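Local coordinates for sensor protein (Vibrio cholerae, PDB 3BY9) that probably transfers phosphate from ATP to a histidine as the membrane histidine kinase DctB, this chain being the sensor domain that binds C4-dicarboxylates such as succinate, at residues D40-D45 / N60-Q65; T75-R80 / G144-K149; F81-A86 / G98-W103; R104-L109 / S116-L121. All blocks are in the same frame, centred on the assembly; numbering follows the deposited sequence.

Contact 1: D40-D45 / N60-Q65; sequences DKELVD and NRYLEQ. With CA (calcium ion), chain C.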
# COMPACT_ATOMS: atom_id res chain seq x y z
N ASP A 40 -6.90 7.36 -22.84
CA ASP A 40 -7.85 8.44 -23.09
C ASP A 40 -7.17 9.64 -23.72
O ASP A 40 -6.04 10.01 -23.33
CB ASP A 40 -8.52 8.89 -21.77
CG ASP A 40 -9.45 7.83 -21.21
OD1 ASP A 40 -9.51 6.72 -21.80
OD2 ASP A 40 -10.14 8.12 -20.19
N LYS A 41 -7.88 10.30 -24.64
CA LYS A 41 -7.30 11.46 -25.33
C LYS A 41 -6.61 12.50 -24.42
O LYS A 41 -5.54 12.97 -24.73
CB LYS A 41 -8.38 12.13 -26.19
CG LYS A 41 -7.90 13.42 -26.92
CD LYS A 41 -9.00 13.86 -27.92
CE LYS A 41 -8.69 15.24 -28.59
NZ LYS A 41 -7.47 15.11 -29.45
N GLU A 42 -7.26 12.85 -23.31
CA GLU A 42 -6.69 13.84 -22.41
C GLU A 42 -5.30 13.46 -21.92
O GLU A 42 -4.43 14.33 -21.75
CB GLU A 42 -7.59 14.06 -21.18
CG GLU A 42 -9.04 14.62 -21.45
CD GLU A 42 -10.09 13.59 -21.91
OE1 GLU A 42 -9.74 12.49 -22.35
OE2 GLU A 42 -11.30 13.93 -21.85
N LEU A 43 -5.09 12.17 -21.63
CA LEU A 43 -3.79 11.75 -21.12
C LEU A 43 -2.76 11.69 -22.24
O LEU A 43 -1.65 12.19 -22.08
CB LEU A 43 -3.89 10.35 -20.44
CG LEU A 43 -4.44 10.35 -19.01
CD1 LEU A 43 -5.93 10.83 -18.98
CD2 LEU A 43 -4.34 8.89 -18.47
N VAL A 44 -3.13 11.10 -23.39
CA VAL A 44 -2.15 10.99 -24.46
C VAL A 44 -1.78 12.37 -24.98
O VAL A 44 -0.59 12.65 -25.19
CB VAL A 44 -2.64 10.10 -25.61
CG1 VAL A 44 -1.60 10.09 -26.79
CG2 VAL A 44 -2.88 8.67 -25.07
N ASP A 45 -2.77 13.25 -25.14
CA ASP A 45 -2.46 14.58 -25.65
C ASP A 45 -1.51 15.35 -24.71
O ASP A 45 -0.68 16.16 -25.18
CB ASP A 45 -3.74 15.40 -25.86
CG ASP A 45 -4.53 15.01 -27.14
OD1 ASP A 45 -5.60 15.61 -27.36
OD2 ASP A 45 -4.08 14.15 -27.91
N ASN A 60 -5.40 18.17 -16.27
CA ASN A 60 -5.51 18.28 -14.82
C ASN A 60 -6.96 18.21 -14.37
O ASN A 60 -7.30 17.52 -13.40
CB ASN A 60 -4.99 19.63 -14.34
CG ASN A 60 -3.49 19.69 -14.18
OD1 ASN A 60 -2.79 18.68 -14.03
ND2 ASN A 60 -2.98 20.92 -14.12
N ARG A 61 -7.83 18.98 -15.04
CA ARG A 61 -9.24 19.02 -14.66
C ARG A 61 -9.91 17.69 -14.91
O ARG A 61 -10.78 17.28 -14.14
CB ARG A 61 -9.94 20.16 -15.42
CG ARG A 61 -9.38 21.53 -14.86
CD ARG A 61 -9.95 22.77 -15.58
NE ARG A 61 -9.47 24.02 -14.97
CZ ARG A 61 -9.96 24.56 -13.86
NH1 ARG A 61 -10.97 23.99 -13.20
NH2 ARG A 61 -9.44 25.69 -13.40
N TYR A 62 -9.47 16.99 -15.96
CA TYR A 62 -10.06 15.66 -16.24
C TYR A 62 -9.64 14.68 -15.15
O TYR A 62 -10.48 13.93 -14.63
CB TYR A 62 -9.59 15.16 -17.62
CG TYR A 62 -10.03 13.75 -17.91
CD1 TYR A 62 -11.37 13.42 -17.94
CD2 TYR A 62 -9.08 12.75 -18.18
CE1 TYR A 62 -11.81 12.09 -18.21
CE2 TYR A 62 -9.49 11.44 -18.47
CZ TYR A 62 -10.85 11.11 -18.48
OH TYR A 62 -11.24 9.79 -18.65
N LEU A 63 -8.36 14.67 -14.78
CA LEU A 63 -7.91 13.71 -13.76
C LEU A 63 -8.59 14.04 -12.42
O LEU A 63 -8.88 13.16 -11.60
CB LEU A 63 -6.37 13.75 -13.61
CG LEU A 63 -5.60 13.26 -14.87
CD1 LEU A 63 -4.08 13.40 -14.63
CD2 LEU A 63 -5.97 11.85 -15.21
N GLU A 64 -8.85 15.33 -12.19
CA GLU A 64 -9.51 15.71 -10.95
C GLU A 64 -10.94 15.12 -10.93
O GLU A 64 -11.40 14.66 -9.89
CB GLU A 64 -9.52 17.25 -10.86
CG GLU A 64 -10.12 17.78 -9.57
CD GLU A 64 -10.11 19.32 -9.52
OE1 GLU A 64 -9.80 20.01 -10.53
OE2 GLU A 64 -10.43 19.83 -8.41
N GLN A 65 -11.62 15.14 -12.09
CA GLN A 65 -12.97 14.59 -12.23
C GLN A 65 -12.94 13.09 -12.04
O GLN A 65 -13.76 12.53 -11.34
CB GLN A 65 -13.53 14.97 -13.64
CG GLN A 65 -13.91 16.42 -13.68
CD GLN A 65 -14.06 16.97 -15.09
OE1 GLN A 65 -14.51 18.12 -15.26
NE2 GLN A 65 -13.66 16.20 -16.09
CA CA C . -9.80 4.43 -22.15
O HOH W 1 -7.69 3.23 -21.82
O HOH W 2 -12.23 5.00 -21.96
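The phenol of Tyr-62 gives its hydrogen to the carboxylate of Asp-40, with only 2.5 Å between OH and OD2, and it meets that oxygen nearly along its C-O bond. The other carboxylate oxygen has a different task: Asp-40 OD1 binds a calcium ion at 2.3 Å. The backbone carbonyl of Leu-36 and two waters, both 2.5 Å from the metal, are further ligands. Asp-40 stands at the N-cap position of helix 41-48, yet its side chain makes no capping bond; its two oxygens serve the metal and the phenol instead.

Tyr-62 comes from helix 53-70, whose short segment runs roughly antiparallel to that of helix 41-48, the axes 10.0 Å apart. With CG anti to the backbone N (chi1 174°), the ring reaches across this gap. The Glu-42 chain, bent at chi2, lays its carboxylate over the centre of one ring face, the planes 11° apart; closer in, Glu-42 CB approaches Tyr-62 CD2 at 3.6 Å. At the ring edge and in its plane lies Leu-43, whose CD1 is 3.6 Å from Tyr-62 CE2. The same methyl packs 3.9 Å from Leu-63 CD2, and the two leucines continue inward onto Ile-146 and Leu-77 of the sheet.

Tyrosine suits this place because it is greasy along its ring and polar at its end. An aspartate shared between a metal and a phenol is probably held strongly as an anion, and its short bond to OH would tie the position of the phenol oxygen, and through it helix 53-70, to the calcium site.

Contact 2: T75-R80 / G144-K149; sequences TYLIDR and GVIVVK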
# COMPACT_ATOMS: atom_id res chain seq x y z
N THR A 75 -4.84 10.93 -8.53
CA THR A 75 -4.78 10.23 -9.85
C THR A 75 -3.84 11.16 -10.63
O THR A 75 -4.14 12.33 -10.79
CB THR A 75 -6.16 10.16 -10.52
OG1 THR A 75 -7.07 9.39 -9.69
CG2 THR A 75 -6.04 9.47 -11.90
N TYR A 76 -2.73 10.60 -11.15
CA TYR A 76 -1.75 11.50 -11.73
C TYR A 76 -0.98 10.85 -12.87
O TYR A 76 -0.77 9.64 -12.88
CB TYR A 76 -0.76 12.02 -10.65
CG TYR A 76 -0.11 10.97 -9.77
CD1 TYR A 76 1.26 10.70 -9.89
CD2 TYR A 76 -0.85 10.29 -8.77
CE1 TYR A 76 1.89 9.79 -9.00
CE2 TYR A 76 -0.22 9.39 -7.91
CZ TYR A 76 1.11 9.15 -8.02
OH TYR A 76 1.69 8.29 -7.12
N LEU A 77 -0.56 11.71 -13.79
CA LEU A 77 0.09 11.29 -15.05
C LEU A 77 1.56 11.64 -15.05
O LEU A 77 1.91 12.78 -14.81
CB LEU A 77 -0.64 12.02 -16.21
CG LEU A 77 -0.12 11.73 -17.61
CD1 LEU A 77 -0.51 10.29 -18.01
CD2 LEU A 77 -0.85 12.66 -18.58
N ILE A 78 2.40 10.65 -15.38
CA ILE A 78 3.85 10.84 -15.33
C ILE A 78 4.45 10.65 -16.72
O ILE A 78 4.06 9.73 -17.43
CB ILE A 78 4.42 9.80 -14.37
CG1 ILE A 78 3.65 9.86 -13.01
CG2 ILE A 78 5.86 10.13 -14.06
CD1 ILE A 78 4.19 8.83 -12.00
N ASP A 79 5.41 11.52 -17.11
CA ASP A 79 6.03 11.35 -18.41
C ASP A 79 7.03 10.19 -18.42
O ASP A 79 7.21 9.51 -17.44
CB ASP A 79 6.63 12.70 -18.91
CG ASP A 79 7.90 13.12 -18.16
OD1 ASP A 79 8.47 12.33 -17.42
OD2 ASP A 79 8.33 14.30 -18.35
N ARG A 80 7.65 9.93 -19.56
CA ARG A 80 8.50 8.75 -19.62
C ARG A 80 9.83 8.88 -18.90
O ARG A 80 10.59 7.91 -18.82
CB ARG A 80 8.71 8.35 -21.11
CG ARG A 80 9.56 9.31 -21.89
CD ARG A 80 9.72 8.71 -23.29
NE ARG A 80 10.62 9.49 -24.12
CZ ARG A 80 11.95 9.39 -24.08
NH1 ARG A 80 12.52 8.53 -23.23
NH2 ARG A 80 12.69 10.15 -24.87
N GLY A 144 4.33 7.15 -21.17
CA GLY A 144 4.30 7.61 -19.78
C GLY A 144 3.55 6.58 -18.93
O GLY A 144 3.30 5.46 -19.37
N VAL A 145 3.15 6.99 -17.74
CA VAL A 145 2.49 6.07 -16.81
C VAL A 145 1.38 6.83 -16.10
O VAL A 145 1.58 8.00 -15.72
CB VAL A 145 3.50 5.62 -15.69
CG1 VAL A 145 2.78 4.84 -14.54
CG2 VAL A 145 4.57 4.67 -16.29
N ILE A 146 0.23 6.18 -15.96
CA ILE A 146 -0.89 6.79 -15.20
C ILE A 146 -0.99 5.99 -13.88
O ILE A 146 -0.85 4.75 -13.86
CB ILE A 146 -2.19 6.73 -16.05
CG1 ILE A 146 -3.39 7.26 -15.23
CG2 ILE A 146 -2.55 5.31 -16.45
CD1 ILE A 146 -3.29 8.74 -14.86
N VAL A 147 -1.21 6.73 -12.77
CA VAL A 147 -1.22 6.13 -11.43
C VAL A 147 -2.46 6.54 -10.67
O VAL A 147 -2.90 7.69 -10.76
CB VAL A 147 -0.02 6.66 -10.60
CG1 VAL A 147 0.04 5.92 -9.24
CG2 VAL A 147 1.33 6.44 -11.37
N VAL A 148 -3.03 5.59 -9.95
CA VAL A 148 -4.15 5.92 -9.05
C VAL A 148 -3.64 5.51 -7.65
O VAL A 148 -3.17 4.40 -7.48
CB VAL A 148 -5.37 5.07 -9.41
CG1 VAL A 148 -6.44 5.14 -8.27
CG2 VAL A 148 -6.04 5.65 -10.68
N LYS A 149 -3.76 6.41 -6.67
CA LYS A 149 -3.36 6.12 -5.28
C LYS A 149 -4.63 6.10 -4.45
O LYS A 149 -5.41 7.04 -4.47
CB LYS A 149 -2.42 7.21 -4.76
CG LYS A 149 -2.03 7.02 -3.30
CD LYS A 149 -1.24 8.26 -2.82
CE LYS A 149 -0.83 8.06 -1.32
NZ LYS A 149 -0.13 9.32 -0.86
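Tyr-76 lies across Val-147, its partner in a hydrogen-bonded antiparallel pair. From CB, chi1 of 51° sets CG between the backbone N and the carbonyl carbon, which turns the ring back over the neighbouring strand. CD2 passes 3.9 Å from Val-147 O. Further out, Val-147 CB stands over one face, 3.8 Å from the ring centroid, in a CH-pi contact displaced toward the rim. CZ then meets Val-147 CG1 at 3.6 Å, while Lys-149 CB lies near the ring plane at the edge. At the tip, OH leaves the strand pair and hydrogen-bonds to Tyr-106 OH.

Strands 74-79 and 141-150 are adjacent in a five-stranded antiparallel sheet of order 2-1-5-4-3, the order of the PAS-like fold seen in many extracytoplasmic sensor domains. Two reciprocal pairs of backbone bonds join them here: Tyr-76 with Val-147, and Ile-78 with Val-145, the shortest being Ile-78 N to Val-145 O at 2.8 Å. Branched residues suit such extended chains. Ile-78 CD1 touches Val-147 CG2 at 3.8 Å on the face that Tyr-76 occupies, beneath helix 105-110. On the other face Thr-75 and Val-148 stand side by side, and Ile-146 CD1 leans across to Tyr-76 O at 3.3 Å. Lacking a side chain, Gly-144 brings its CA within 3.2 Å of Ile-78 O. Lys-149, a succinate-binding residue, has a fully extended chain that carries NZ off the strand pair to Gln-127 O and a bound succinate.

Contact 3: F81-A86 / G98-W103; sequences FGNTIA and GRNFAW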
# COMPACT_ATOMS: atom_id res chain seq x y z
N PHE A 81 10.07 10.08 -18.36
CA PHE A 81 11.27 10.37 -17.60
C PHE A 81 11.00 10.33 -16.09
O PHE A 81 11.93 10.45 -15.27
CB PHE A 81 11.79 11.76 -18.00
CG PHE A 81 11.97 11.91 -19.50
CD1 PHE A 81 13.04 11.32 -20.14
CD2 PHE A 81 11.04 12.61 -20.25
CE1 PHE A 81 13.19 11.45 -21.51
CE2 PHE A 81 11.21 12.73 -21.63
CZ PHE A 81 12.29 12.14 -22.22
N GLY A 82 9.72 10.13 -15.73
CA GLY A 82 9.35 10.07 -14.33
C GLY A 82 8.77 11.37 -13.79
O GLY A 82 8.45 11.41 -12.60
N ASN A 83 8.61 12.40 -14.62
CA ASN A 83 8.09 13.69 -14.09
C ASN A 83 6.57 13.74 -14.10
O ASN A 83 5.93 13.41 -15.11
CB ASN A 83 8.57 14.86 -14.94
CG ASN A 83 10.07 14.89 -15.06
OD1 ASN A 83 10.80 14.98 -14.06
ND2 ASN A 83 10.54 14.83 -16.31
N THR A 84 5.97 14.18 -13.00
CA THR A 84 4.53 14.27 -12.98
C THR A 84 4.15 15.50 -13.79
O THR A 84 4.61 16.61 -13.49
CB THR A 84 4.01 14.42 -11.54
OG1 THR A 84 4.41 13.26 -10.83
CG2 THR A 84 2.42 14.45 -11.54
N ILE A 85 3.32 15.31 -14.83
CA ILE A 85 2.95 16.44 -15.67
C ILE A 85 1.50 16.89 -15.49
O ILE A 85 1.17 17.99 -15.88
CB ILE A 85 3.21 16.19 -17.17
CG1 ILE A 85 2.31 15.04 -17.69
CG2 ILE A 85 4.69 15.85 -17.44
CD1 ILE A 85 2.37 15.04 -19.26
N ALA A 86 0.62 16.03 -14.96
CA ALA A 86 -0.77 16.47 -14.74
C ALA A 86 -1.26 15.66 -13.55
O ALA A 86 -0.82 14.54 -13.33
CB ALA A 86 -1.65 16.23 -16.00
N GLY A 98 5.29 18.36 -11.21
CA GLY A 98 6.70 18.73 -11.23
C GLY A 98 7.59 17.79 -10.42
O GLY A 98 8.83 17.86 -10.53
N ARG A 99 6.99 16.89 -9.64
CA ARG A 99 7.83 16.00 -8.82
C ARG A 99 8.14 14.78 -9.66
O ARG A 99 7.27 14.31 -10.40
CB ARG A 99 7.06 15.51 -7.56
CG ARG A 99 6.48 16.61 -6.72
CD ARG A 99 7.53 17.54 -6.20
NE ARG A 99 7.05 18.26 -5.02
CZ ARG A 99 7.20 17.84 -3.76
NH1 ARG A 99 7.82 16.69 -3.50
NH2 ARG A 99 6.75 18.58 -2.76
N ASN A 100 9.35 14.23 -9.49
CA ASN A 100 9.77 13.07 -10.27
C ASN A 100 9.69 11.82 -9.42
O ASN A 100 10.17 11.83 -8.26
CB ASN A 100 11.18 13.35 -10.81
CG ASN A 100 11.67 12.22 -11.70
OD1 ASN A 100 11.99 11.15 -11.21
ND2 ASN A 100 11.72 12.47 -13.00
N PHE A 101 9.08 10.74 -9.95
CA PHE A 101 8.93 9.49 -9.18
C PHE A 101 9.59 8.30 -9.90
O PHE A 101 9.15 7.16 -9.74
CB PHE A 101 7.44 9.20 -8.96
CG PHE A 101 6.76 10.28 -8.13
CD1 PHE A 101 7.19 10.51 -6.84
CD2 PHE A 101 5.77 11.09 -8.66
CE1 PHE A 101 6.63 11.58 -6.05
CE2 PHE A 101 5.18 12.14 -7.89
CZ PHE A 101 5.64 12.38 -6.58
N ALA A 102 10.63 8.58 -10.69
CA ALA A 102 11.28 7.47 -11.42
C ALA A 102 11.87 6.49 -10.45
O ALA A 102 12.11 5.34 -10.80
CB ALA A 102 12.41 8.01 -12.34
N TRP A 103 12.15 6.95 -9.22
CA TRP A 103 12.71 6.12 -8.17
C TRP A 103 11.68 5.17 -7.52
O TRP A 103 12.06 4.21 -6.77
CB TRP A 103 13.35 7.03 -7.09
CG TRP A 103 12.40 8.03 -6.49
CD1 TRP A 103 12.09 9.30 -6.99
CD2 TRP A 103 11.58 7.85 -5.31
NE1 TRP A 103 11.11 9.88 -6.18
CE2 TRP A 103 10.80 9.03 -5.15
CE3 TRP A 103 11.44 6.82 -4.37
CZ2 TRP A 103 9.89 9.19 -4.09
CZ3 TRP A 103 10.53 6.99 -3.31
CH2 TRP A 103 9.77 8.16 -3.19
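Asn-100 stretches its CG anti to the backbone N (chi1 -177°), while Asn-83 turns its own beside the backbone N (chi1 -55°), and this brings the two amides together at the one place where the backbones bridge. Asn-100 also closes an Asx turn, its OD1 accepting from Ala-102 N at 3.0 Å. Its ND2 reaches the other segment twice: a nearly straight bond of 2.9 Å to Asn-83 OD1, and another of 3.0 Å to Phe-81 O. Both acceptors lie close to the plane of the Asn-100 amide, whereas ND2 stands well above the carbonyl plane of each. With amide planes 73° apart, the two asparagines meet steeply. Three bonds thus fix the rotation of the Asn-100 amide, and asparagine suits the place by donating and accepting from one short side chain.

Around this knot the backbones pair. Phe-101 N donates to Gly-82 O at 2.8 Å, and Gly-98 N to Thr-84 O at 3.0 Å. Gly-82 and Gly-98 both have a positive phi, a conformation to which glycine is well suited. The loop 98-103 is thereby tied to the start of strand 84-87, the edge strand of the PAS-like sheet, where Ile-85 and Ala-86 form a classic beta bulge opposite Leu-77. The Phe-101 side chain touches Ser-123 of the succinate site.

Arg-99 O accepts from both Thr-84 N and Thr-84 OG1, which arrive from opposite faces of its carbonyl plane; that same OG1 sits at the edge of the Phe-101 ring, 3.2 Å from CE2.

Contact 4: R104-L109 / S116-L121; sequences RPYFYL and SQYFAL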
# COMPACT_ATOMS: atom_id res chain seq x y z
N ARG A 104 10.40 5.37 -7.83
CA ARG A 104 9.38 4.49 -7.25
C ARG A 104 9.19 3.23 -8.07
O ARG A 104 9.09 3.29 -9.30
CB ARG A 104 8.02 5.17 -7.19
CG ARG A 104 7.84 6.08 -6.04
CD ARG A 104 7.72 5.31 -4.69
NE ARG A 104 7.03 6.17 -3.69
CZ ARG A 104 7.20 6.07 -2.37
NH1 ARG A 104 8.02 5.16 -1.85
NH2 ARG A 104 6.61 6.97 -1.56
N PRO A 105 9.04 2.09 -7.42
CA PRO A 105 8.85 0.85 -8.20
C PRO A 105 7.64 0.88 -9.12
O PRO A 105 7.67 0.32 -10.20
CB PRO A 105 8.67 -0.20 -7.11
CG PRO A 105 9.66 0.28 -6.05
CD PRO A 105 9.37 1.79 -6.00
N TYR A 106 6.54 1.52 -8.70
CA TYR A 106 5.39 1.49 -9.61
C TYR A 106 5.69 2.21 -10.92
O TYR A 106 5.12 1.83 -11.95
CB TYR A 106 4.12 2.02 -8.91
CG TYR A 106 4.19 3.47 -8.45
CD1 TYR A 106 4.12 4.54 -9.37
CD2 TYR A 106 4.30 3.78 -7.08
CE1 TYR A 106 4.15 5.89 -8.93
CE2 TYR A 106 4.34 5.13 -6.65
CZ TYR A 106 4.27 6.17 -7.58
OH TYR A 106 4.36 7.50 -7.17
N PHE A 107 6.59 3.20 -10.93
CA PHE A 107 6.85 3.86 -12.18
C PHE A 107 7.89 2.97 -12.95
O PHE A 107 7.75 2.71 -14.15
CB PHE A 107 7.50 5.24 -11.95
CG PHE A 107 7.92 5.92 -13.24
CD1 PHE A 107 6.98 6.58 -14.03
CD2 PHE A 107 9.22 5.75 -13.72
CE1 PHE A 107 7.28 7.07 -15.28
CE2 PHE A 107 9.56 6.22 -14.99
CZ PHE A 107 8.57 6.89 -15.78
N TYR A 108 8.93 2.54 -12.24
CA TYR A 108 9.98 1.71 -12.87
C TYR A 108 9.38 0.50 -13.57
O TYR A 108 9.76 0.16 -14.73
CB TYR A 108 10.94 1.24 -11.75
CG TYR A 108 12.05 0.31 -12.20
CD1 TYR A 108 13.09 0.75 -13.04
CD2 TYR A 108 12.10 -0.99 -11.74
CE1 TYR A 108 14.15 -0.09 -13.40
CE2 TYR A 108 13.15 -1.86 -12.08
CZ TYR A 108 14.17 -1.40 -12.91
OH TYR A 108 15.20 -2.28 -13.25
N LEU A 109 8.45 -0.17 -12.87
CA LEU A 109 7.86 -1.36 -13.48
C LEU A 109 6.86 -1.04 -14.57
O LEU A 109 6.82 -1.72 -15.61
CB LEU A 109 7.15 -2.22 -12.44
CG LEU A 109 8.09 -2.65 -11.27
CD1 LEU A 109 7.27 -3.34 -10.16
CD2 LEU A 109 9.21 -3.57 -11.81
N SER A 116 1.35 -2.42 -12.69
CA SER A 116 2.09 -2.71 -11.48
C SER A 116 1.28 -2.19 -10.32
O SER A 116 0.32 -1.43 -10.49
CB SER A 116 3.50 -2.05 -11.48
OG SER A 116 3.39 -0.65 -11.43
N GLN A 117 1.62 -2.68 -9.12
CA GLN A 117 0.94 -2.19 -7.92
C GLN A 117 1.98 -2.08 -6.82
O GLN A 117 3.02 -2.77 -6.85
CB GLN A 117 -0.22 -3.09 -7.52
CG GLN A 117 0.17 -4.54 -7.29
CD GLN A 117 -1.08 -5.43 -7.27
OE1 GLN A 117 -1.34 -6.22 -8.20
NE2 GLN A 117 -1.89 -5.25 -6.25
N TYR A 118 1.71 -1.24 -5.81
CA TYR A 118 2.73 -1.00 -4.79
C TYR A 118 2.07 -0.34 -3.59
O TYR A 118 0.99 0.19 -3.71
CB TYR A 118 3.74 0.00 -5.37
CG TYR A 118 5.02 0.19 -4.55
CD1 TYR A 118 5.90 -0.91 -4.32
CD2 TYR A 118 5.39 1.44 -4.07
CE1 TYR A 118 7.09 -0.75 -3.63
CE2 TYR A 118 6.60 1.64 -3.38
CZ TYR A 118 7.43 0.53 -3.17
OH TYR A 118 8.64 0.73 -2.56
N PHE A 119 2.71 -0.40 -2.42
CA PHE A 119 2.14 0.34 -1.27
C PHE A 119 3.31 1.08 -0.66
O PHE A 119 4.46 0.61 -0.74
CB PHE A 119 1.45 -0.61 -0.23
CG PHE A 119 2.31 -1.75 0.22
CD1 PHE A 119 3.21 -1.60 1.26
CD2 PHE A 119 2.23 -2.98 -0.42
CE1 PHE A 119 4.04 -2.67 1.67
CE2 PHE A 119 3.06 -4.05 -0.02
CZ PHE A 119 3.96 -3.88 1.03
N ALA A 120 3.05 2.26 -0.09
CA ALA A 120 4.13 3.05 0.45
C ALA A 120 3.61 4.20 1.27
O ALA A 120 2.42 4.51 1.26
CB ALA A 120 4.93 3.66 -0.72
N LEU A 121 4.58 4.85 1.94
CA LEU A 121 4.29 6.12 2.63
C LEU A 121 4.58 7.20 1.59
O LEU A 121 5.69 7.28 1.08
CB LEU A 121 5.23 6.29 3.84
CG LEU A 121 5.11 7.69 4.49
CD1 LEU A 121 3.73 7.91 5.11
CD2 LEU A 121 6.15 7.78 5.63
O HOH W 3 9.83 3.22 -2.91
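Arg-104 NH2 donates to Leu-121 O at 2.8 Å, in a bent bond (139° at the hydrogen) that approaches from above the carbonyl plane. Ala-120 CB lies against one face of the guanidinium, 3.6 Å from Arg-104 NH1; a small methyl lets the flat group settle close to the strand. NH1 also donates to a water in its plane, at 2.9 Å, and that water hydrogen-bonds to Tyr-118 OH at 2.8 Å. The strand's end and its tyrosine thus hold the guanidinium, whose NE bonds a bound succinate together with Tyr-106 OH. A positive, flat, multiply donating group suits a dicarboxylate pocket.

Next comes the support behind it. Tyr-118 has CG anti to the backbone N (chi1 -169°), which lays its ring beneath Pro-105. Pro-105 CD stands over one face in a CH-pi contact, with CG 3.7 Å from Tyr-118 CZ; the rigid proline suits the first turn of the helix. Tyr-106 meets Tyr-118 from another side, the two CD2 atoms 4.0 Å apart, with the Tyr-106 ring presenting its edge. Farther along, Leu-109 CB packs on Ser-116 CB at 3.8 Å, and Ser-116 OG is hydrogen-bonded to Ser-110 OG.

Helix 105-110 runs almost antiparallel to strand 116-121, the outermost strand on its side of the sheet. Tyr-131 of strand 128-138 stacks on the Tyr-106 ring, and Phe-107 packs against Val-145 of strand 141-150.

Contact 2 is the buried heart of the set, a strand pair inside the PAS-like sheet, and the other three, each partly buried, lean on it. Contact 1 lies over the face carrying Leu-77 and Ile-146, whereas contact 4 packs on the opposite one through Phe-107 and the Tyr-76–Tyr-106 hydroxyl pair. Contact 3 lies along the sheet margin, where Leu-77 bonds to Ile-85 and Ala-86. Chemistry follows place: regular backbone bonds and branched side chains at the centre, a calcium-bound carboxylate with leucines beneath it in contact 1, loop amides and glycines in contact 3, and a charged guanidinium among aromatic rings in contact 4. Contacts 1 and 4 do not touch.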